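PDB 2ACA: putative adenylate cyclase, which is of unproven function but, as a CYTH-domain protein of the class IV type, probably acts on a triphosphate substrate, perhaps making cyclic AMP from ATP. Local coordinates for residues D45-P51 with Y105-S111; E122-T126 with E138-M142; M37-E43 with K112-F118. All blocks are in the same frame, centred on the assembly; numbering follows the deposited sequence.

How the interactions relate
All three contacts lie in one antiparallel sheet of the CYTH domain, in which strand 106-120 runs between strands 35-49 and 123-130. Interactions 1 and 3 use the same pair, strands 35-49 and 106-120, at successive places along it; their centres are about 21 Å apart, and 45-51 with 105-111 falls within the chain span that 37-43 and 112-118 bracket. Interaction 2 comes later, in the hairpin of strands 123-130 and 134-143, its centre about 14 Å from that of interaction 3 and 26 Å from that of interaction 1. Interactions 2 and 3 touch, and their R115 and E138 gather near a bound phosphate, consistent with the anion-binding interior of CYTH proteins.

Interaction 1: residues D45-P51 with Y105-S111; sequences DWFYDTP and YEVIQCS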
# COMPACT_ATOMS: atom_id res chain seq x y z
N ASP A 45 -0.00 -3.14 -15.46
CA ASP A 45 1.17 -3.01 -14.61
C ASP A 45 1.88 -1.69 -14.89
O ASP A 45 2.03 -1.27 -16.05
CB ASP A 45 2.13 -4.18 -14.81
CG ASP A 45 1.56 -5.50 -14.32
OD1 ASP A 45 0.80 -6.14 -15.08
OD2 ASP A 45 1.85 -5.89 -13.16
N TRP A 46 2.29 -1.03 -13.82
CA TRP A 46 3.00 0.23 -13.90
C TRP A 46 4.32 0.02 -13.19
O TRP A 46 4.34 -0.19 -11.97
CB TRP A 46 2.22 1.33 -13.19
CG TRP A 46 0.99 1.77 -13.89
CD1 TRP A 46 0.88 2.80 -14.78
CD2 TRP A 46 -0.33 1.25 -13.72
NE1 TRP A 46 -0.43 2.95 -15.18
CE2 TRP A 46 -1.19 2.01 -14.55
CE3 TRP A 46 -0.88 0.21 -12.96
CZ2 TRP A 46 -2.57 1.77 -14.63
CZ3 TRP A 46 -2.24 -0.04 -13.04
CH2 TRP A 46 -3.08 0.75 -13.87
N PHE A 47 5.43 0.05 -13.93
CA PHE A 47 6.75 -0.12 -13.32
C PHE A 47 7.33 1.25 -12.97
O PHE A 47 7.26 2.18 -13.77
CB PHE A 47 7.70 -0.85 -14.28
CG PHE A 47 7.26 -2.24 -14.62
CD1 PHE A 47 6.08 -2.47 -15.33
CD2 PHE A 47 8.02 -3.34 -14.20
CE1 PHE A 47 5.66 -3.77 -15.62
CE2 PHE A 47 7.61 -4.64 -14.49
CZ PHE A 47 6.43 -4.85 -15.20
N TYR A 48 7.92 1.35 -11.78
CA TYR A 48 8.51 2.61 -11.32
C TYR A 48 9.99 2.54 -11.01
O TYR A 48 10.54 1.48 -10.71
CB TYR A 48 7.81 3.11 -10.06
CG TYR A 48 6.38 3.52 -10.26
CD1 TYR A 48 5.38 2.57 -10.36
CD2 TYR A 48 6.04 4.87 -10.33
CE1 TYR A 48 4.06 2.95 -10.53
CE2 TYR A 48 4.72 5.26 -10.50
CZ TYR A 48 3.74 4.30 -10.60
OH TYR A 48 2.44 4.67 -10.78
N ASP A 49 10.62 3.71 -11.05
CA ASP A 49 12.03 3.85 -10.72
C ASP A 49 12.38 5.34 -10.64
O ASP A 49 11.60 6.19 -11.07
CB ASP A 49 12.92 3.16 -11.76
CG ASP A 49 14.26 2.71 -11.17
OD1 ASP A 49 14.66 3.29 -10.13
OD2 ASP A 49 14.91 1.80 -11.73
N THR A 50 13.53 5.65 -10.07
CA THR A 50 13.96 7.03 -9.94
C THR A 50 14.54 7.51 -11.27
O THR A 50 14.65 6.73 -12.23
CB THR A 50 15.05 7.17 -8.86
OG1 THR A 50 16.22 6.46 -9.28
CG2 THR A 50 14.56 6.59 -7.54
N PRO A 51 14.91 8.79 -11.36
CA PRO A 51 15.47 9.31 -12.61
C PRO A 51 16.73 8.57 -13.08
O PRO A 51 16.86 8.26 -14.26
CB PRO A 51 15.74 10.77 -12.28
CG PRO A 51 14.61 11.10 -11.34
CD PRO A 51 14.63 9.89 -10.42
N TYR A 105 9.61 8.85 -7.57
CA TYR A 105 9.58 7.79 -8.58
C TYR A 105 8.77 8.18 -9.81
O TYR A 105 7.87 9.00 -9.73
CB TYR A 105 8.99 6.52 -7.97
CG TYR A 105 9.88 5.88 -6.93
CD1 TYR A 105 10.96 5.08 -7.30
CD2 TYR A 105 9.67 6.10 -5.56
CE1 TYR A 105 11.81 4.50 -6.35
CE2 TYR A 105 10.51 5.53 -4.60
CZ TYR A 105 11.58 4.73 -5.00
OH TYR A 105 12.40 4.14 -4.07
N GLU A 106 9.10 7.58 -10.95
CA GLU A 106 8.39 7.84 -12.20
C GLU A 106 8.12 6.53 -12.96
O GLU A 106 8.91 5.59 -12.90
CB GLU A 106 9.20 8.79 -13.08
CG GLU A 106 10.62 8.34 -13.37
CD GLU A 106 11.38 9.33 -14.24
OE1 GLU A 106 11.28 10.55 -14.00
OE2 GLU A 106 12.10 8.88 -15.15
N VAL A 107 7.00 6.49 -13.69
CA VAL A 107 6.66 5.31 -14.47
C VAL A 107 7.69 5.12 -15.57
O VAL A 107 7.85 5.98 -16.43
CB VAL A 107 5.27 5.45 -15.14
CG1 VAL A 107 4.94 4.18 -15.90
CG2 VAL A 107 4.20 5.72 -14.08
N ILE A 108 8.41 4.02 -15.54
CA ILE A 108 9.40 3.78 -16.58
C ILE A 108 8.82 2.79 -17.57
O ILE A 108 9.45 2.44 -18.56
CB ILE A 108 10.70 3.22 -15.99
CG1 ILE A 108 10.43 1.85 -15.35
CG2 ILE A 108 11.24 4.20 -14.95
CD1 ILE A 108 11.65 1.22 -14.73
N GLN A 109 7.59 2.36 -17.31
CA GLN A 109 6.93 1.40 -18.18
C GLN A 109 5.54 1.02 -17.66
O GLN A 109 5.32 0.91 -16.44
CB GLN A 109 7.80 0.14 -18.30
CG GLN A 109 7.14 -1.03 -18.99
CD GLN A 109 8.08 -2.22 -19.10
OE1 GLN A 109 8.95 -2.26 -19.98
NE2 GLN A 109 7.91 -3.19 -18.21
N CYS A 110 4.61 0.85 -18.59
CA CYS A 110 3.25 0.46 -18.27
C CYS A 110 2.87 -0.66 -19.23
O CYS A 110 3.42 -0.74 -20.33
CB CYS A 110 2.29 1.64 -18.40
SG CYS A 110 2.48 2.64 -19.88
N SER A 111 1.94 -1.52 -18.82
CA SER A 111 1.54 -2.62 -19.68
C SER A 111 0.17 -3.17 -19.34
O SER A 111 -0.32 -2.99 -18.22
CB SER A 111 2.56 -3.75 -19.56
OG SER A 111 2.63 -4.22 -18.23
O HOH W 1 0.08 -5.98 -17.58
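D45-D49 pairs with the chain from E106 to S111 in antiparallel fashion, the short strands 45-49 and 109-111 running at 168° with axes 4.7 Å apart. Hydrogen-bonded pairs form at D45 with S111, F47 with Q109 and D49 with E106. Between the last two the register slips by one residue: F47 N gives its hydrogen to Q109 O at 2.7 Å, while F47 O accepts from I108 N at 2.8 Å.

On the face carrying F47, the ring of F47 and the side chain of Q109 lie alongside each other. With CG of Q109 anti to its backbone N (chi1 171°) and the chain extended, NE2 sits 3.4 Å above the centre of the F47 ring; amide and ring planes are 79° apart, a steep amide-over-ring contact. Further along, I108 places CG2 3.8 Å from D49 CB. A water donates to D45 OD1 and accepts from S111 OG, while D45 OD2 is held in a salt bridge by R65. On the other face V107 CG2 meets Y48 CE2 at 3.6 Å, and helix 93-102 packs against W46 and Y48. Near the end of the pairing, T50 CG2 approaches CE1 of the Y105 ring at 3.7 Å.

I108 and Q109 both opposite F47 make a classic beta bulge in strand 106-120, where it pairs with strand 35-49 in the CYTH sheet.

Interaction 2: residues E122-T126 with E138-M142; sequences EFHIT and EFAIM
This is a buried antiparallel pairing within the beta hairpin of strands 123-130 and 134-143, the short strands running at 150° to each other. H124 with A140 and T126 with E138 are its hydrogen-bonded pairs, each joined by two backbone bonds; that from H124 N to A140 O, at 2.8 Å, is nearly straight (175°).

On the other face the non-hydrogen-bonded pair I125 and F139 lie side by side, CG1 of I125 reaching CE2 of the F139 ring at 4.0 Å. The F123 ring crosses I141 obliquely: CD1 is 3.5 Å from I141 CB, and A140 O lies at the ring edge. On the face carrying T126, that residue runs alongside E138, whose OE1 is 3.8 Å from T126 CG2. A water joins this pair, 2.6 Å from T126 OG1 and donating to E138 O. The E138 carboxylate forms long, weak ion pairs with K16 and R115, close to a phosphate probably taken up from the crystallisation liquor.

Helix 152-162 packs on F123, F139 and I141, and F163 meets F139 edge-to-face. The sheet continues past both edges of the hairpin, with I125 bonded through its backbone to F118 of strand 106-120, and F139 and I141 bonded likewise to L15 and V13 of strand 11-19.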
# COMPACT_ATOMS: atom_id res chain seq x y z
N GLU A 122 -1.15 -25.93 -3.45
CA GLU A 122 -0.60 -24.66 -3.01
C GLU A 122 0.12 -24.00 -4.17
O GLU A 122 0.67 -22.90 -4.05
CB GLU A 122 0.38 -24.88 -1.85
CG GLU A 122 1.62 -25.67 -2.22
CD GLU A 122 2.53 -25.89 -1.03
OE1 GLU A 122 2.93 -24.90 -0.39
OE2 GLU A 122 2.86 -27.06 -0.74
N PHE A 123 0.11 -24.68 -5.32
CA PHE A 123 0.77 -24.17 -6.51
C PHE A 123 -0.18 -23.32 -7.35
O PHE A 123 -1.37 -23.62 -7.44
CB PHE A 123 1.31 -25.33 -7.34
CG PHE A 123 2.32 -26.16 -6.62
CD1 PHE A 123 3.54 -25.61 -6.23
CD2 PHE A 123 2.05 -27.48 -6.29
CE1 PHE A 123 4.47 -26.37 -5.52
CE2 PHE A 123 2.97 -28.25 -5.59
CZ PHE A 123 4.19 -27.69 -5.20
N HIS A 124 0.36 -22.26 -7.95
CA HIS A 124 -0.43 -21.36 -8.77
C HIS A 124 -0.16 -21.57 -10.26
O HIS A 124 0.97 -21.81 -10.66
CB HIS A 124 -0.10 -19.90 -8.43
CG HIS A 124 -0.28 -19.56 -6.99
ND1 HIS A 124 -1.50 -19.65 -6.34
CD2 HIS A 124 0.60 -19.11 -6.06
CE1 HIS A 124 -1.35 -19.28 -5.08
NE2 HIS A 124 -0.09 -18.95 -4.88
N ILE A 125 -1.21 -21.48 -11.07
CA ILE A 125 -1.06 -21.63 -12.50
C ILE A 125 -1.58 -20.35 -13.14
O ILE A 125 -2.74 -20.01 -12.97
CB ILE A 125 -1.88 -22.80 -13.07
CG1 ILE A 125 -1.40 -24.13 -12.46
CG2 ILE A 125 -1.75 -22.82 -14.58
CD1 ILE A 125 -2.09 -25.35 -13.05
N THR A 126 -0.72 -19.65 -13.87
CA THR A 126 -1.10 -18.40 -14.53
C THR A 126 -1.10 -18.55 -16.05
O THR A 126 -0.14 -19.03 -16.65
CB THR A 126 -0.14 -17.25 -14.14
OG1 THR A 126 -0.22 -17.02 -12.73
CG2 THR A 126 -0.51 -15.95 -14.85
N GLU A 138 2.59 -19.54 -16.29
CA GLU A 138 3.51 -19.47 -15.17
C GLU A 138 3.06 -20.45 -14.10
O GLU A 138 1.87 -20.55 -13.81
CB GLU A 138 3.54 -18.07 -14.56
CG GLU A 138 3.80 -16.96 -15.56
CD GLU A 138 3.95 -15.60 -14.90
OE1 GLU A 138 3.12 -15.26 -14.03
OE2 GLU A 138 4.89 -14.85 -15.26
N PHE A 139 4.02 -21.18 -13.53
CA PHE A 139 3.75 -22.13 -12.47
C PHE A 139 4.60 -21.66 -11.32
O PHE A 139 5.79 -21.40 -11.49
CB PHE A 139 4.15 -23.54 -12.90
CG PHE A 139 3.36 -24.07 -14.06
CD1 PHE A 139 3.61 -23.63 -15.35
CD2 PHE A 139 2.31 -24.96 -13.85
CE1 PHE A 139 2.84 -24.08 -16.42
CE2 PHE A 139 1.53 -25.41 -14.92
CZ PHE A 139 1.80 -24.96 -16.21
N ALA A 140 4.01 -21.53 -10.14
CA ALA A 140 4.78 -21.04 -9.01
C ALA A 140 4.21 -21.38 -7.64
O ALA A 140 3.08 -21.85 -7.51
CB ALA A 140 4.95 -19.52 -9.13
N ILE A 141 5.01 -21.10 -6.62
CA ILE A 141 4.65 -21.33 -5.23
C ILE A 141 5.50 -20.39 -4.39
O ILE A 141 6.72 -20.35 -4.56
CB ILE A 141 4.93 -22.78 -4.80
CG1 ILE A 141 4.82 -22.91 -3.28
CG2 ILE A 141 6.32 -23.20 -5.25
CD1 ILE A 141 3.45 -22.60 -2.73
N MSE A 142 4.86 -19.61 -3.53
CA MSE A 142 5.58 -18.70 -2.65
C MSE A 142 5.69 -19.36 -1.28
O MSE A 142 4.69 -19.87 -0.74
CB MSE A 142 4.86 -17.36 -2.52
CG MSE A 142 4.85 -16.54 -3.79
SE MSE A 142 3.92 -14.87 -3.52
CE MSE A 142 5.43 -13.73 -3.14
O HOH W 2 1.42 -18.49 -11.42

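Interaction 3: residues M37-E43 with K112-F118; sequences MFENNQE and KKIRSIF. With PO4 (phosphate ion), chain D.
F38 pairs with I117 and E43 with K113 where two antiparallel strands of the CYTH sheet meet, a pairing interrupted by two beta bulges, while the E43 side chain reaches on to R115. M37 and F38 both face I117 in a classic bulge, and N40 and N41 both face R115 in a G1 bulge, in which N40 adopts a left-handed backbone conformation. At the second bulge S116 OG accepts from N40 N at 2.8 Å, so a serine hydroxyl takes up an amide at the irregular turn of the chain; a water lies between N40 OD1 and S116 OG.

With CG between its backbone N and carbonyl carbon (chi1 67°), F38 has its ring folded across the neighbouring strand. CZ is 3.5 Å from I117 CG1, R115 O lies in the ring plane at the edge, and I117 N stands over one face near the rim. The E39 chain extends to the F118 ring, OE1 lying at the edge of the ring, near its plane, 3.4 Å from CE2.

On the same face as F38, E43 is extended, CG anti to the backbone N (chi1 179°), and its carboxylate stands almost perpendicular to the R115 guanidinium, the planes 86° apart. OE1 forms the salt bridge to NH1, whereas OE2 lies above the guanidinium plane and is claimed by R65 in a second salt bridge. K113 runs beside E43 and forms a cation-pi contact with Y175. D128 holds R115 NH2 in a salt bridge, which should help fix the guanidinium. The phosphate, probably from the crystallisation liquor and also bound by R65, may mark an anion-binding pocket; its O3 takes weak hydrogen bonds from R115 NH1 at 2.9 Å and NH2 at 3.3 Å.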
# COMPACT_ATOMS: atom_id res chain seq x y z
N MSE A 37 -9.04 -18.35 -9.11
CA MSE A 37 -8.91 -17.03 -8.48
C MSE A 37 -9.65 -16.02 -9.37
O MSE A 37 -10.32 -15.12 -8.88
CB MSE A 37 -7.44 -16.65 -8.34
CG MSE A 37 -7.20 -15.36 -7.57
SE MSE A 37 -5.32 -14.92 -7.36
CE MSE A 37 -5.47 -13.51 -6.04
N PHE A 38 -9.52 -16.19 -10.67
CA PHE A 38 -10.20 -15.34 -11.63
C PHE A 38 -9.76 -15.75 -13.02
O PHE A 38 -8.67 -16.28 -13.21
CB PHE A 38 -9.92 -13.85 -11.36
CG PHE A 38 -8.49 -13.44 -11.60
CD1 PHE A 38 -8.01 -13.28 -12.89
CD2 PHE A 38 -7.64 -13.21 -10.52
CE1 PHE A 38 -6.69 -12.89 -13.11
CE2 PHE A 38 -6.32 -12.82 -10.73
CZ PHE A 38 -5.84 -12.66 -12.03
N GLU A 39 -10.61 -15.50 -14.00
CA GLU A 39 -10.30 -15.86 -15.38
C GLU A 39 -10.58 -14.68 -16.29
O GLU A 39 -11.52 -13.92 -16.06
CB GLU A 39 -11.17 -17.04 -15.81
CG GLU A 39 -11.06 -18.28 -14.93
CD GLU A 39 -12.12 -19.31 -15.26
OE1 GLU A 39 -12.13 -20.40 -14.64
OE2 GLU A 39 -12.96 -19.03 -16.14
N ASN A 40 -9.76 -14.55 -17.33
CA ASN A 40 -9.91 -13.49 -18.33
C ASN A 40 -10.04 -12.04 -17.85
O ASN A 40 -10.80 -11.25 -18.41
CB ASN A 40 -11.10 -13.84 -19.23
CG ASN A 40 -10.97 -15.22 -19.87
OD1 ASN A 40 -9.99 -15.51 -20.55
ND2 ASN A 40 -11.96 -16.07 -19.64
N ASN A 41 -9.30 -11.67 -16.80
CA ASN A 41 -9.32 -10.29 -16.32
C ASN A 41 -8.25 -9.53 -17.10
O ASN A 41 -7.38 -10.13 -17.73
CB ASN A 41 -8.96 -10.18 -14.84
CG ASN A 41 -10.13 -10.48 -13.92
OD1 ASN A 41 -10.19 -9.97 -12.81
ND2 ASN A 41 -11.04 -11.33 -14.37
N GLN A 42 -8.32 -8.21 -17.06
CA GLN A 42 -7.30 -7.40 -17.70
C GLN A 42 -6.33 -7.00 -16.60
O GLN A 42 -6.75 -6.50 -15.55
CB GLN A 42 -7.90 -6.14 -18.33
CG GLN A 42 -6.88 -5.34 -19.12
CD GLN A 42 -7.39 -3.96 -19.51
OE1 GLN A 42 -7.65 -3.11 -18.65
NE2 GLN A 42 -7.52 -3.72 -20.81
N GLU A 43 -5.04 -7.24 -16.81
CA GLU A 43 -4.07 -6.84 -15.80
C GLU A 43 -3.21 -5.71 -16.33
O GLU A 43 -2.61 -5.83 -17.40
CB GLU A 43 -3.15 -7.99 -15.38
CG GLU A 43 -2.11 -7.54 -14.34
CD GLU A 43 -1.13 -8.62 -13.94
OE1 GLU A 43 -1.56 -9.63 -13.34
OE2 GLU A 43 0.08 -8.46 -14.21
N LYS A 112 -0.42 -3.84 -20.32
CA LYS A 112 -1.73 -4.46 -20.19
C LYS A 112 -1.65 -5.89 -20.73
O LYS A 112 -0.85 -6.17 -21.62
CB LYS A 112 -2.80 -3.70 -20.98
CG LYS A 112 -3.11 -2.30 -20.47
CD LYS A 112 -4.41 -1.79 -21.07
CE LYS A 112 -4.71 -0.36 -20.64
NZ LYS A 112 -3.73 0.63 -21.20
N LYS A 113 -2.47 -6.78 -20.19
CA LYS A 113 -2.46 -8.17 -20.65
C LYS A 113 -3.72 -8.79 -20.07
O LYS A 113 -4.27 -8.28 -19.09
CB LYS A 113 -1.23 -8.91 -20.12
CG LYS A 113 -1.37 -9.37 -18.68
CD LYS A 113 -0.09 -9.30 -17.86
CE LYS A 113 0.90 -10.39 -18.20
NZ LYS A 113 1.60 -10.09 -19.47
N ILE A 114 -4.18 -9.88 -20.68
CA ILE A 114 -5.36 -10.58 -20.21
C ILE A 114 -4.80 -11.74 -19.40
O ILE A 114 -3.93 -12.47 -19.88
CB ILE A 114 -6.22 -11.09 -21.39
CG1 ILE A 114 -6.62 -9.91 -22.28
CG2 ILE A 114 -7.47 -11.78 -20.87
CD1 ILE A 114 -7.43 -8.82 -21.57
N ARG A 115 -5.28 -11.91 -18.18
CA ARG A 115 -4.75 -12.97 -17.34
C ARG A 115 -5.77 -13.84 -16.62
O ARG A 115 -6.90 -13.42 -16.35
CB ARG A 115 -3.77 -12.36 -16.32
CG ARG A 115 -3.47 -13.22 -15.10
CD ARG A 115 -2.34 -12.62 -14.26
NE ARG A 115 -1.07 -12.77 -14.95
CZ ARG A 115 0.11 -12.45 -14.43
NH1 ARG A 115 0.20 -11.96 -13.21
NH2 ARG A 115 1.22 -12.68 -15.14
N SER A 116 -5.35 -15.07 -16.32
CA SER A 116 -6.16 -16.04 -15.60
C SER A 116 -5.25 -16.73 -14.61
O SER A 116 -4.12 -17.09 -14.93
CB SER A 116 -6.75 -17.09 -16.55
OG SER A 116 -7.78 -16.55 -17.36
N ILE A 117 -5.74 -16.91 -13.38
CA ILE A 117 -4.95 -17.58 -12.36
C ILE A 117 -5.77 -18.70 -11.72
O ILE A 117 -6.92 -18.49 -11.33
CB ILE A 117 -4.50 -16.58 -11.27
CG1 ILE A 117 -3.68 -15.46 -11.92
CG2 ILE A 117 -3.67 -17.30 -10.21
CD1 ILE A 117 -2.98 -14.53 -10.92
N PHE A 118 -5.17 -19.89 -11.63
CA PHE A 118 -5.83 -21.05 -11.04
C PHE A 118 -5.00 -21.64 -9.92
O PHE A 118 -3.79 -21.42 -9.84
CB PHE A 118 -6.06 -22.13 -12.08
CG PHE A 118 -6.75 -21.65 -13.31
CD1 PHE A 118 -6.02 -21.19 -14.40
CD2 PHE A 118 -8.14 -21.65 -13.40
CE1 PHE A 118 -6.65 -20.74 -15.54
CE2 PHE A 118 -8.78 -21.20 -14.54
CZ PHE A 118 -8.03 -20.74 -15.62
P PO4 D . 3.98 -12.32 -11.93
O1 PO4 D . 4.40 -11.55 -13.13
O2 PO4 D . 5.01 -13.34 -11.60
O3 PO4 D . 2.69 -12.99 -12.20
O4 PO4 D . 3.82 -11.39 -10.78
O HOH W 3 -8.59 -18.31 -19.94